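Local structure of uncharacterized SnoaL-like protein (Burkholderia thailandensis E264, 3H3H) at residues Q12-W17 / F77-T82. The protein is of unknown function but adopts a SnoaL-like fold of the NTF2 clan, whose cone-shaped alpha+beta architecture often encloses a ligand pocket or active site. Residues are numbered along the deposited sequence; the frame is centred on the assembly and turned at random.
Sequences QFSREW and FEWIAT
Ser14 and Thr82 meet hydroxyl to hydroxyl, Thr82 OG1 donating to Ser14 OG across a very short 2.5 Å. Ser14 OG, beside its own backbone N, bonds in turn to the Ala10 carbonyl one turn earlier. Thr82 OG1 is also gripped by Trp79 NE1 at 2.9 Å, a bent bond (133°) with the oxygen tilted from the indole plane; this bond helps hold the indole in its orientation. With its CG anti to the backbone N (chi1 -177°), Trp79 lays the indole against the helix: Ser14 CB comes in obliquely near the benzo rim, 3.5 Å from Trp79 CZ2, and Arg15 CB approaches CZ3. Farther along, the Trp17 and Phe77 rings are tilted only 26° from each other yet so displaced, with centroids 5.8 Å apart, that they hardly overlap; CH2 of Trp17 touches CE2 of Phe77 at 3.9 Å. Trp21 and Tyr93 meet both rings, while Tyr33 OH holds Trp17 NE1. Ile80 and Ala81 form a classic beta bulge opposite His92. Helix segment 12-17 runs roughly antiparallel to strand segment 78-82, at the edge of this chain's sheet, as in the NTF2-like alpha+beta fold, where the N-terminal helix covers the concave face of the curved sheet.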
loop_
_atom_site.group_PDB
_atom_site.type_symbol
_atom_site.label_atom_id
_atom_site.label_comp_id
_atom_site.label_asym_id
_atom_site.label_seq_id
_atom_site.Cartn_x
_atom_site.Cartn_y
_atom_site.Cartn_z
ATOM N N GLN B 12 -9.332 3.199 -13.652
ATOM C CA GLN B 12 -9.504 2.322 -14.792
ATOM C C GLN B 12 -8.652 1.057 -14.580
ATOM O O GLN B 12 -9.062 -0.060 -14.932
ATOM C CB GLN B 12 -9.156 3.057 -16.096
ATOM C CG GLN B 12 -9.423 2.254 -17.370
ATOM C CD GLN B 12 -10.870 1.808 -17.495
ATOM O OE1 GLN B 12 -11.779 2.432 -16.934
ATOM N NE2 GLN B 12 -11.096 0.742 -18.270
ATOM N N PHE B 13 -7.447 1.238 -14.052
ATOM C CA PHE B 13 -6.622 0.104 -13.712
ATOM C C PHE B 13 -7.373 -0.771 -12.703
ATOM O O PHE B 13 -7.412 -1.999 -12.789
ATOM C CB PHE B 13 -5.270 0.531 -13.117
ATOM C CG PHE B 13 -4.488 -0.609 -12.533
ATOM C CD1 PHE B 13 -3.812 -1.483 -13.344
ATOM C CD2 PHE B 13 -4.442 -0.802 -11.173
ATOM C CE1 PHE B 13 -3.156 -2.577 -12.808
ATOM C CE2 PHE B 13 -3.736 -1.910 -10.622
ATOM C CZ PHE B 13 -3.127 -2.767 -11.427
ATOM N N SER B 14 -7.882 -0.161 -11.651
ATOM C CA SER B 14 -8.582 -0.919 -10.614
ATOM C C SER B 14 -9.788 -1.706 -11.178
ATOM O O SER B 14 -9.988 -2.858 -10.864
ATOM C CB SER B 14 -9.017 0.032 -9.507
ATOM O OG SER B 14 -7.905 0.662 -8.929
ATOM N N ARG B 15 -10.596 -1.060 -11.998
ATOM C CA ARG B 15 -11.761 -1.717 -12.567
ATOM C C ARG B 15 -11.358 -2.869 -13.489
ATOM O O ARG B 15 -11.997 -3.917 -13.478
ATOM C CB ARG B 15 -12.652 -0.698 -13.301
ATOM C CG ARG B 15 -13.880 -1.293 -13.981
ATOM C CD ARG B 15 -15.190 -1.202 -13.182
ATOM N NE ARG B 15 -16.304 -1.478 -14.072
ATOM C CZ ARG B 15 -17.032 -0.538 -14.670
ATOM N NH1 ARG B 15 -18.017 -0.879 -15.489
ATOM N NH2 ARG B 15 -16.780 0.744 -14.443
ATOM N N GLU B 16 -10.293 -2.706 -14.271
ATOM C CA GLU B 16 -9.863 -3.783 -15.153
ATOM C C GLU B 16 -9.260 -4.899 -14.332
ATOM O O GLU B 16 -9.539 -6.043 -14.615
ATOM C CB GLU B 16 -8.870 -3.305 -16.213
ATOM C CG GLU B 16 -9.463 -2.304 -17.118
ATOM C CD GLU B 16 -8.481 -1.759 -18.162
ATOM O OE1 GLU B 16 -7.267 -1.991 -18.092
ATOM O OE2 GLU B 16 -8.930 -1.028 -19.043
ATOM N N TRP B 17 -8.455 -4.574 -13.310
ATOM C CA TRP B 17 -7.771 -5.597 -12.532
ATOM C C TRP B 17 -8.785 -6.410 -11.750
ATOM O O TRP B 17 -8.732 -7.640 -11.748
ATOM C CB TRP B 17 -6.771 -4.942 -11.541
ATOM C CG TRP B 17 -5.929 -5.881 -10.832
ATOM C CD1 TRP B 17 -4.708 -6.380 -11.223
ATOM C CD2 TRP B 17 -6.142 -6.339 -9.510
ATOM N NE1 TRP B 17 -4.222 -7.228 -10.256
ATOM C CE2 TRP B 17 -5.038 -7.153 -9.160
ATOM C CE3 TRP B 17 -7.173 -6.166 -8.590
ATOM C CZ2 TRP B 17 -4.958 -7.814 -7.936
ATOM C CZ3 TRP B 17 -7.054 -6.787 -7.342
ATOM C CH2 TRP B 17 -5.981 -7.614 -7.039
ATOM N N PHE B 77 -13.477 -10.892 -6.027
ATOM C CA PHE B 77 -12.963 -9.778 -5.236
ATOM C C PHE B 77 -13.977 -8.657 -5.288
ATOM O O PHE B 77 -14.516 -8.394 -6.341
ATOM C CB PHE B 77 -11.706 -9.236 -5.859
ATOM C CG PHE B 77 -10.527 -10.177 -5.828
ATOM C CD1 PHE B 77 -10.499 -11.303 -4.996
ATOM C CD2 PHE B 77 -9.430 -9.894 -6.559
ATOM C CE1 PHE B 77 -9.364 -12.111 -4.974
ATOM C CE2 PHE B 77 -8.291 -10.700 -6.568
ATOM C CZ PHE B 77 -8.248 -11.789 -5.763
ATOM N N GLU B 78 -14.229 -8.005 -4.153
ATOM C CA GLU B 78 -15.081 -6.803 -4.142
ATOM C C GLU B 78 -14.236 -5.580 -4.000
ATOM O O GLU B 78 -13.612 -5.386 -2.962
ATOM C CB GLU B 78 -16.152 -6.842 -2.993
ATOM C CG GLU B 78 -16.926 -5.547 -2.875
ATOM C CD GLU B 78 -18.076 -5.624 -1.910
ATOM O OE1 GLU B 78 -18.287 -6.685 -1.298
ATOM O OE2 GLU B 78 -18.752 -4.605 -1.783
ATOM N N TRP B 79 -14.316 -4.694 -4.975
ATOM C CA TRP B 79 -13.569 -3.437 -4.944
ATOM C C TRP B 79 -14.143 -2.434 -3.971
ATOM O O TRP B 79 -15.311 -2.062 -4.085
ATOM C CB TRP B 79 -13.541 -2.859 -6.323
ATOM C CG TRP B 79 -12.778 -1.614 -6.512
ATOM C CD1 TRP B 79 -11.735 -1.162 -5.790
ATOM C CD2 TRP B 79 -12.977 -0.657 -7.570
ATOM N NE1 TRP B 79 -11.287 0.020 -6.280
ATOM C CE2 TRP B 79 -12.033 0.364 -7.380
ATOM C CE3 TRP B 79 -13.853 -0.575 -8.653
ATOM C CZ2 TRP B 79 -11.913 1.445 -8.250
ATOM C CZ3 TRP B 79 -13.768 0.542 -9.517
ATOM C CH2 TRP B 79 -12.820 1.540 -9.295
ATOM N N ILE B 80 -13.350 -2.042 -2.990
ATOM C CA ILE B 80 -13.756 -1.046 -1.984
ATOM C C ILE B 80 -13.246 0.345 -2.319
ATOM O O ILE B 80 -14.053 1.264 -2.480
ATOM C CB ILE B 80 -13.325 -1.435 -0.569
ATOM C CG1 ILE B 80 -13.959 -2.780 -0.187
ATOM C CG2 ILE B 80 -13.679 -0.330 0.419
ATOM C CD1 ILE B 80 -13.375 -3.407 1.095
ATOM N N ALA B 81 -11.940 0.519 -2.505
ATOM C CA ALA B 81 -11.449 1.852 -2.818
ATOM C C ALA B 81 -10.133 1.769 -3.546
ATOM O O ALA B 81 -9.411 0.793 -3.420
ATOM C CB ALA B 81 -11.230 2.629 -1.494
ATOM N N THR B 82 -9.781 2.830 -4.260
ATOM C CA THR B 82 -8.474 2.908 -4.861
ATOM C C THR B 82 -7.843 4.230 -4.458
ATOM O O THR B 82 -8.518 5.277 -4.492
ATOM C CB THR B 82 -8.548 2.854 -6.377
ATOM O OG1 THR B 82 -8.794 1.510 -6.768
ATOM C CG2 THR B 82 -7.214 3.219 -6.963
#